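Local coordinates for protein glutamate racemase (Campylobacter jejuni, PDB 3UHF) that belongs to the Asp/Glu/hydantoin racemase family, an alpha/beta enzyme with two parallel sheets, modelled here with D-glutamic acid in its pocket, at residues Ile87-Ile92 against Glu233-Arg238; Ala119-Thr124 against Gln150-Ser155; Leu200-Ala203 against Phe207-Leu210. All blocks are in the same frame, centred on the assembly; numbering follows the deposited sequence. Where two conformers were deposited one is given.

Contact 1 (Ile87-Ile92 against Glu233-Arg238); sequences IDMLII and EFLKER
L235 reaches from its helix to meet two strand residues, M89 and I91, and the whole contact rests on its two methyl groups. The path starts at CB, which heads toward the strand. Chi1 of -69° then places CG anti to the carbonyl carbon, and the side chain divides there into its two methyls. L235 CD1 lies 3.9 Å from I91 CD1 and 4.1 Å from M89 CE. L235 CD2 has the reverse preference, at 3.9 Å from M89 CE and 4.1 Å from I91 CD1. The four distances are nearly equal, so each methyl of the leucine fork touches both strand side chains, and all approaches are tip to tip.

The strand side chains get there by different routes. M89 leaves with CG between its backbone N and carbonyl carbon (chi1 78°) and then runs extended, carrying CE out to the helix. I91 CB points to the side of the helix, and only CD1 comes close. All three residues are buried, and Y114 of strand 113-114 also touches each of them.

The outer side of the helix is charged. K236 NZ forms a salt bridge with E233 OE2 at 3.1 Å, while R238 NH1 pairs with E237 OE2 at 3.2 Å. R238 also lays its CD over the centre of the F234 ring, 3.7 Å above the plane. L235 thus docks helix 227-238, which follows strand 223-226 of the second sheet, on strand 89-92 of the five-stranded parallel sheet, a helix-on-sheet contact between the two halves of an alpha/beta protein.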
loop_
_atom_site.group_PDB
_atom_site.type_symbol
_atom_site.label_atom_id
_atom_site.label_comp_id
_atom_site.label_asym_id
_atom_site.label_seq_id
_atom_site.Cartn_x
_atom_site.Cartn_y
_atom_site.Cartn_z
ATOM N N ILE A 87 17.492 -1.030 -9.962
ATOM C CA ILE A 87 17.042 -0.482 -8.684
ATOM C C ILE A 87 17.693 -1.189 -7.499
ATOM O O ILE A 87 18.067 -2.357 -7.593
ATOM C CB ILE A 87 15.516 -0.550 -8.536
ATOM C CG1 ILE A 87 15.020 -1.982 -8.748
ATOM C CG2 ILE A 87 14.842 0.383 -9.531
ATOM C CD1 ILE A 87 13.508 -2.136 -8.540
ATOM N N ASP A 88 17.810 -0.471 -6.385
ATOM C CA ASP A 88 18.441 -0.996 -5.177
ATOM C C ASP A 88 17.493 -1.876 -4.370
ATOM O O ASP A 88 17.934 -2.768 -3.643
ATOM C CB ASP A 88 18.957 0.146 -4.303
ATOM C CG ASP A 88 20.081 0.923 -4.965
ATOM O OD1 ASP A 88 20.839 0.321 -5.760
ATOM O OD2 ASP A 88 20.203 2.137 -4.692
ATOM N N MET A 89 16.196 -1.598 -4.485
ATOM C CA MET A 89 15.171 -2.447 -3.906
ATOM C C MET A 89 13.805 -2.125 -4.507
ATOM O O MET A 89 13.617 -1.088 -5.146
ATOM C CB MET A 89 15.128 -2.333 -2.380
ATOM C CG MET A 89 14.448 -1.110 -1.835
ATOM S SD MET A 89 14.494 -1.106 -0.020
ATOM C CE MET A 89 14.044 0.583 0.311
ATOM N N LEU A 90 12.867 -3.035 -4.306
ATOM C CA LEU A 90 11.528 -2.883 -4.850
ATOM C C LEU A 90 10.501 -2.909 -3.734
ATOM O O LEU A 90 10.476 -3.831 -2.909
ATOM C CB LEU A 90 11.230 -3.998 -5.846
ATOM C CG LEU A 90 9.793 -4.014 -6.377
ATOM C CD1 LEU A 90 9.470 -2.706 -7.087
ATOM C CD2 LEU A 90 9.590 -5.200 -7.312
ATOM N N ILE A 91 9.645 -1.892 -3.721
ATOM C CA ILE A 91 8.552 -1.819 -2.776
ATOM C C ILE A 91 7.252 -2.154 -3.495
ATOM O O ILE A 91 6.908 -1.528 -4.507
ATOM C CB ILE A 91 8.415 -0.411 -2.176
ATOM C CG1 ILE A 91 9.733 0.036 -1.550
ATOM C CG2 ILE A 91 7.275 -0.376 -1.153
ATOM C CD1 ILE A 91 10.295 -0.962 -0.561
ATOM N N ILE A 92 6.554 -3.160 -2.989
ATOM C CA ILE A 92 5.228 -3.509 -3.506
ATOM C C ILE A 92 4.198 -2.719 -2.698
ATOM O O ILE A 92 3.834 -3.112 -1.590
ATOM C CB ILE A 92 4.959 -5.022 -3.364
ATOM C CG1 ILE A 92 6.120 -5.828 -3.974
ATOM C CG2 ILE A 92 3.626 -5.409 -4.004
ATOM C CD1 ILE A 92 6.374 -5.523 -5.448
ATOM N N GLU A 233 8.338 3.467 8.302
ATOM C CA GLU A 233 8.964 3.126 9.580
ATOM C C GLU A 233 9.684 1.780 9.497
ATOM O O GLU A 233 10.773 1.598 10.043
ATOM C CB GLU A 233 7.915 3.100 10.687
ATOM C CG GLU A 233 7.229 4.438 10.889
ATOM C CD GLU A 233 8.233 5.541 11.197
ATOM O OE1 GLU A 233 8.993 5.394 12.181
ATOM O OE2 GLU A 233 8.274 6.544 10.448
ATOM N N PHE A 234 9.046 0.844 8.805
ATOM C CA PHE A 234 9.588 -0.487 8.553
ATOM C C PHE A 234 10.927 -0.426 7.818
ATOM O O PHE A 234 11.888 -1.108 8.192
ATOM C CB PHE A 234 8.536 -1.274 7.746
ATOM C CG PHE A 234 8.940 -2.681 7.375
ATOM C CD1 PHE A 234 8.462 -3.764 8.098
ATOM C CD2 PHE A 234 9.748 -2.919 6.277
ATOM C CE1 PHE A 234 8.807 -5.055 7.749
ATOM C CE2 PHE A 234 10.101 -4.208 5.926
ATOM C CZ PHE A 234 9.625 -5.278 6.662
ATOM N N LEU A 235 10.994 0.384 6.762
ATOM C CA LEU A 235 12.218 0.488 5.973
ATOM C C LEU A 235 13.380 1.089 6.751
ATOM O O LEU A 235 14.525 0.644 6.610
ATOM C CB LEU A 235 11.974 1.306 4.706
ATOM C CG LEU A 235 11.079 0.558 3.715
ATOM C CD1 LEU A 235 10.718 1.447 2.536
ATOM C CD2 LEU A 235 11.775 -0.712 3.253
ATOM N N LYS A 236 13.094 2.101 7.566
ATOM C CA LYS A 236 14.146 2.728 8.369
ATOM C C LYS A 236 14.781 1.737 9.339
ATOM O O LYS A 236 15.966 1.840 9.675
ATOM C CB LYS A 236 13.608 3.963 9.097
ATOM C CG LYS A 236 13.229 5.094 8.131
ATOM C CD LYS A 236 12.910 6.411 8.831
ATOM C CE LYS A 236 11.512 6.401 9.423
ATOM N NZ LYS A 236 11.041 7.771 9.786
ATOM N N GLU A 237 13.999 0.758 9.775
ATOM C CA GLU A 237 14.500 -0.256 10.696
ATOM C C GLU A 237 15.233 -1.404 9.994
ATOM O O GLU A 237 16.188 -1.956 10.532
ATOM C CB GLU A 237 13.342 -0.828 11.507
ATOM C CG GLU A 237 12.617 0.188 12.356
ATOM C CD GLU A 237 11.212 -0.269 12.700
ATOM O OE1 GLU A 237 10.495 0.469 13.411
ATOM O OE2 GLU A 237 10.829 -1.367 12.243
ATOM N N ARG A 238 14.761 -1.772 8.805
ATOM C CA ARG A 238 15.246 -2.955 8.094
ATOM C C ARG A 238 16.459 -2.667 7.231
ATOM O O ARG A 238 17.319 -3.525 7.050
ATOM C CB ARG A 238 14.151 -3.531 7.192
ATOM C CG ARG A 238 13.450 -4.753 7.754
ATOM C CD ARG A 238 12.546 -4.385 8.904
ATOM N NE ARG A 238 11.874 -5.556 9.459
ATOM C CZ ARG A 238 11.078 -5.522 10.523
ATOM N NH1 ARG A 238 10.853 -4.374 11.152
ATOM N NH2 ARG A 238 10.506 -6.636 10.960
#

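Contact 2 (Ala119-Thr124 against Gln150-Ser155); sequences AGVEAT and QKRLLS
V121 projects from helix 117-128 toward helix 148-155, where it meets R152 and L153, with L153 the residue facing it most closely along the backbone (CA atoms 6.8 Å apart).

The contacts across the interface are apolar. With CG1 anti to the backbone N (chi1 170°), V121 spreads its two methyls over consecutive residues of the other helix. V121 CG1 touches L153 CD2 at 4.0 Å; although the leucine CB points along the side of the interface, its end swings in. V121 CG2 lies 3.9 Å from R152 CB and 4.0 Å from R152 CD, so the aliphatic part of the arginine packs on it. Both pairs meet at a slant. R152 was modelled in two conformers; in the one given its chain is extended from CG to NE, and its long, weak ion pair with D118 is doubtful.

The hydrogen bonds run within each helix. T124 OG1 donates to G120 O at 2.8 Å, with a C=O...donor angle of 147°. The same oxygen accepts T124 N at 3.0 Å, and the two donors come from opposite faces of the carbonyl plane. This ties the threonine hydroxyl back to its own helix. On the other helix, S155 OG gives its hydrogen to R152 O at 2.7 Å, with a smaller C=O...donor angle of 125°.

Beneath the pair lies the four-stranded parallel sheet: T124 and L153 both rest on I135 of strand 135-139, and T124 reaches I201 of strand 199-202, while A119, E122 and A123 turn to helix 227-238.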
loop_
_atom_site.group_PDB
_atom_site.type_symbol
_atom_site.label_atom_id
_atom_site.label_comp_id
_atom_site.label_asym_id
_atom_site.label_seq_id
_atom_site.Cartn_x
_atom_site.Cartn_y
_atom_site.Cartn_z
ATOM N N ALA A 119 4.693 -4.560 7.464
ATOM C CA ALA A 119 4.813 -3.212 7.996
ATOM C C ALA A 119 3.533 -2.728 8.674
ATOM O O ALA A 119 3.584 -2.116 9.738
ATOM C CB ALA A 119 5.206 -2.253 6.878
ATOM N N GLY A 120 2.389 -2.966 8.041
ATOM C CA GLY A 120 1.117 -2.534 8.596
ATOM C C GLY A 120 0.787 -3.253 9.900
ATOM O O GLY A 120 0.260 -2.665 10.842
ATOM N N VAL A 121 1.087 -4.542 9.959
ATOM C CA VAL A 121 0.918 -5.282 11.212
ATOM C C VAL A 121 1.820 -4.736 12.325
ATOM O O VAL A 121 1.367 -4.511 13.457
ATOM C CB VAL A 121 1.154 -6.788 10.995
ATOM C CG1 VAL A 121 1.211 -7.520 12.330
ATOM C CG2 VAL A 121 0.042 -7.352 10.101
ATOM N N GLU A 122 3.091 -4.520 12.005
ATOM C CA GLU A 122 4.028 -3.933 12.962
ATOM C C GLU A 122 3.519 -2.581 13.480
ATOM O O GLU A 122 3.571 -2.312 14.679
ATOM C CB GLU A 122 5.417 -3.756 12.332
ATOM C CG GLU A 122 6.340 -2.867 13.169
ATOM C CD GLU A 122 7.708 -2.669 12.554
ATOM O OE1 GLU A 122 8.152 -3.531 11.759
ATOM O OE2 GLU A 122 8.340 -1.644 12.879
ATOM N N ALA A 123 3.023 -1.738 12.572
ATOM C CA ALA A 123 2.526 -0.417 12.961
ATOM C C ALA A 123 1.314 -0.512 13.889
ATOM O O ALA A 123 1.158 0.295 14.823
ATOM C CB ALA A 123 2.185 0.410 11.717
ATOM N N THR A 124 0.467 -1.510 13.646
ATOM C CA THR A 124 -0.721 -1.731 14.468
ATOM C C THR A 124 -0.338 -2.154 15.886
ATOM O O THR A 124 -0.892 -1.651 16.867
ATOM C CB THR A 124 -1.650 -2.803 13.840
ATOM O OG1 THR A 124 -1.979 -2.423 12.499
ATOM C CG2 THR A 124 -2.943 -2.964 14.643
ATOM N N GLN A 150 -4.691 -11.625 8.977
ATOM C CA GLN A 150 -5.263 -12.410 10.069
ATOM C C GLN A 150 -4.210 -13.319 10.700
ATOM O O GLN A 150 -4.076 -13.371 11.926
ATOM C CB GLN A 150 -6.447 -13.261 9.594
ATOM C CG GLN A 150 -7.657 -12.481 9.077
ATOM C CD GLN A 150 -7.600 -12.265 7.573
ATOM O OE1 GLN A 150 -6.591 -11.804 7.053
ATOM N NE2 GLN A 150 -8.673 -12.624 6.867
ATOM N N LYS A 151 -3.461 -14.027 9.859
ATOM C CA LYS A 151 -2.451 -14.964 10.347
ATOM C C LYS A 151 -1.327 -14.266 11.100
ATOM O O LYS A 151 -0.847 -14.770 12.123
ATOM C CB LYS A 151 -1.870 -15.794 9.197
ATOM C CG LYS A 151 -2.801 -16.894 8.672
ATOM C CD LYS A 151 -2.234 -17.508 7.387
ATOM C CE LYS A 151 -2.739 -18.928 7.150
ATOM N NZ LYS A 151 -4.129 -18.976 6.622
ATOM N N ARG A 152 -0.891 -13.123 10.591
ATOM C CA ARG A 152 0.169 -12.383 11.270
ATOM C C ARG A 152 -0.303 -11.898 12.633
ATOM O O ARG A 152 0.379 -12.093 13.637
ATOM C CB ARG A 152 0.659 -11.212 10.416
ATOM C CG ARG A 152 1.409 -11.634 9.165
ATOM C CD ARG A 152 1.934 -10.427 8.395
ATOM N NE ARG A 152 2.832 -10.825 7.310
ATOM C CZ ARG A 152 4.129 -11.065 7.470
ATOM N NH1 ARG A 152 4.684 -10.950 8.668
ATOM N NH2 ARG A 152 4.875 -11.424 6.434
ATOM N N LEU A 153 -1.477 -11.284 12.669
ATOM C CA LEU A 153 -2.026 -10.760 13.919
ATOM C C LEU A 153 -2.271 -11.879 14.939
ATOM O O LEU A 153 -1.920 -11.757 16.119
ATOM C CB LEU A 153 -3.322 -10.004 13.626
ATOM C CG LEU A 153 -3.043 -8.653 12.958
ATOM C CD1 LEU A 153 -4.307 -8.071 12.347
ATOM C CD2 LEU A 153 -2.444 -7.697 13.973
ATOM N N LEU A 154 -2.849 -12.982 14.479
ATOM C CA LEU A 154 -3.058 -14.136 15.358
ATOM C C LEU A 154 -1.750 -14.687 15.916
ATOM O O LEU A 154 -1.684 -15.099 17.078
ATOM C CB LEU A 154 -3.819 -15.248 14.623
ATOM C CG LEU A 154 -5.288 -14.952 14.298
ATOM C CD1 LEU A 154 -5.906 -16.107 13.510
ATOM C CD2 LEU A 154 -6.090 -14.670 15.560
ATOM N N SER A 155 -0.700 -14.689 15.101
ATOM C CA SER A 155 0.582 -15.233 15.546
ATOM C C SER A 155 1.201 -14.344 16.618
ATOM O O SER A 155 2.106 -14.767 17.336
ATOM C CB SER A 155 1.554 -15.389 14.376
ATOM O OG SER A 155 2.068 -14.132 13.977
#

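Contact 3 (Leu200-Ala203 against Phe207-Leu210); sequences LILA and FPLL
F207, which packs against L202 through its CB, offers its carbonyl oxygen to L210 N, with F207 O and L210 N 2.9 Å apart. This three-residue step is the bond of a 3-10 turn, and it brings the chain to L210, the N-cap position of helix 211-218. A tight turn faces it on the other segment. L202 is the centre of an inverse gamma turn, with phi -81° and psi 76°, closed by a weak bond in which A203 N lies 2.9 Å from I201 O. The strand is therefore bent at the residue with the largest share of the buried surface.

Apolar contacts join the two turns. L202 CB lies 4.0 Å from F207 CB, and L202 CD2 is 4.1 Å from the same F207 CB, so L202 lays CB and one methyl against the root of the phenylalanine while the two side chains slant past each other. The second methyl, L202 CD1, meets the proline at P208 CA, 4.1 Å away, with P208 CG a little farther at 4.5 Å. Chi2 of F207 is -2°, so the ring plane nearly contains the CA-CB bond, with CD1 eclipsing CA; L202 CA lies at the ring's edge, near its plane. F169 also meets the ring, edge-to-face.

The three residues between the segments, C204, T205 and H206, belong to the pocket of the bound D-glutamic acid, and the F207 side chain is about 7 Å from that ligand. The contact thus closes the base of a pocket loop. Strand 199-202 runs between strands 135-139 and 223-226: I201 bonds through its backbone to the former and L202 to the latter, while L202 also touches L214 of helix 211-218 and F207 touches I138.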
loop_
_atom_site.group_PDB
_atom_site.type_symbol
_atom_site.label_atom_id
_atom_site.label_comp_id
_atom_site.label_asym_id
_atom_site.label_seq_id
_atom_site.Cartn_x
_atom_site.Cartn_y
_atom_site.Cartn_z
ATOM N N LEU A 200 -7.988 0.689 12.936
ATOM C CA LEU A 200 -8.509 0.333 11.608
ATOM C C LEU A 200 -7.327 0.270 10.653
ATOM O O LEU A 200 -6.671 1.288 10.398
ATOM C CB LEU A 200 -9.489 1.403 11.144
ATOM C CG LEU A 200 -10.050 1.270 9.723
ATOM C CD1 LEU A 200 -10.848 -0.009 9.592
ATOM C CD2 LEU A 200 -10.914 2.479 9.406
ATOM N N ILE A 201 -7.009 -0.922 10.159
ATOM C CA ILE A 201 -5.907 -1.024 9.219
ATOM C C ILE A 201 -6.413 -0.695 7.815
ATOM O O ILE A 201 -7.292 -1.382 7.276
ATOM C CB ILE A 201 -5.232 -2.407 9.219
ATOM C CG1 ILE A 201 -4.788 -2.789 10.647
ATOM C CG2 ILE A 201 -4.018 -2.360 8.308
ATOM C CD1 ILE A 201 -4.029 -4.119 10.731
ATOM N N LEU A 202 -5.865 0.361 7.227
ATOM C CA LEU A 202 -6.235 0.732 5.864
ATOM C C LEU A 202 -5.441 -0.147 4.903
ATOM O O LEU A 202 -4.446 0.295 4.306
ATOM C CB LEU A 202 -5.922 2.207 5.625
ATOM C CG LEU A 202 -6.602 3.181 6.595
ATOM C CD1 LEU A 202 -6.167 4.601 6.307
ATOM C CD2 LEU A 202 -8.126 3.074 6.501
ATOM N N ALA A 203 -5.865 -1.402 4.785
ATOM C CA ALA A 203 -5.067 -2.413 4.101
ATOM C C ALA A 203 -5.331 -2.426 2.602
ATOM O O ALA A 203 -5.515 -3.494 1.999
ATOM C CB ALA A 203 -5.344 -3.800 4.710
ATOM N N PHE A 207 -7.289 3.415 0.284
ATOM C CA PHE A 207 -8.076 3.788 1.454
ATOM C C PHE A 207 -7.647 5.054 2.214
ATOM O O PHE A 207 -8.492 5.662 2.879
ATOM C CB PHE A 207 -8.285 2.610 2.419
ATOM C CG PHE A 207 -9.071 1.442 1.830
ATOM C CD1 PHE A 207 -9.582 1.473 0.529
ATOM C CD2 PHE A 207 -9.307 0.318 2.607
ATOM C CE1 PHE A 207 -10.283 0.377 0.008
ATOM C CE2 PHE A 207 -10.007 -0.765 2.115
ATOM C CZ PHE A 207 -10.503 -0.746 0.807
ATOM N N PRO A 208 -6.354 5.457 2.140
ATOM C CA PRO A 208 -6.043 6.737 2.789
ATOM C C PRO A 208 -6.865 7.923 2.260
ATOM O O PRO A 208 -7.060 8.906 2.981
ATOM C CB PRO A 208 -4.545 6.927 2.481
ATOM C CG PRO A 208 -4.003 5.538 2.499
ATOM C CD PRO A 208 -5.116 4.718 1.799
ATOM N N LEU A 209 -7.351 7.832 1.025
ATOM C CA LEU A 209 -8.138 8.923 0.444
ATOM C C LEU A 209 -9.481 9.051 1.166
ATOM O O LEU A 209 -10.148 10.083 1.083
ATOM C CB LEU A 209 -8.361 8.695 -1.062
ATOM C CG LEU A 209 -7.240 9.049 -2.054
ATOM C CD1 LEU A 209 -6.959 10.547 -2.058
ATOM C CD2 LEU A 209 -5.962 8.255 -1.771
ATOM N N LEU A 210 -9.872 7.986 1.865
ATOM C CA LEU A 210 -11.121 7.949 2.616
ATOM C C LEU A 210 -10.885 8.101 4.110
ATOM O O LEU A 210 -11.808 7.948 4.914
ATOM C CB LEU A 210 -11.825 6.612 2.385
ATOM C CG LEU A 210 -12.141 6.259 0.937
ATOM C CD1 LEU A 210 -12.913 4.955 0.869
ATOM C CD2 LEU A 210 -12.936 7.379 0.255
#

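Contact 1 involves a strand of the five-stranded sheet, contact 2 packs on the four-stranded sheet, and contact 3 starts from one of its strands. Along the chain, contact 2 closes before contact 3 opens, and both fall between the two segments of contact 1. The centres of contacts 1 and 3 are about 21 Å apart, on opposite sides of the chain's centre. Helix 227-238 follows a strand of the second sheet yet packs on the first; R238 NH1 to E122 OE1 (2.9 Å) joins it to contact 2. T124 and L153 meet I201, continuing to contact 3. The contacts connect the two sheets, and contact 3 borders the segment C204-H206 that lines the D-glutamic acid pocket.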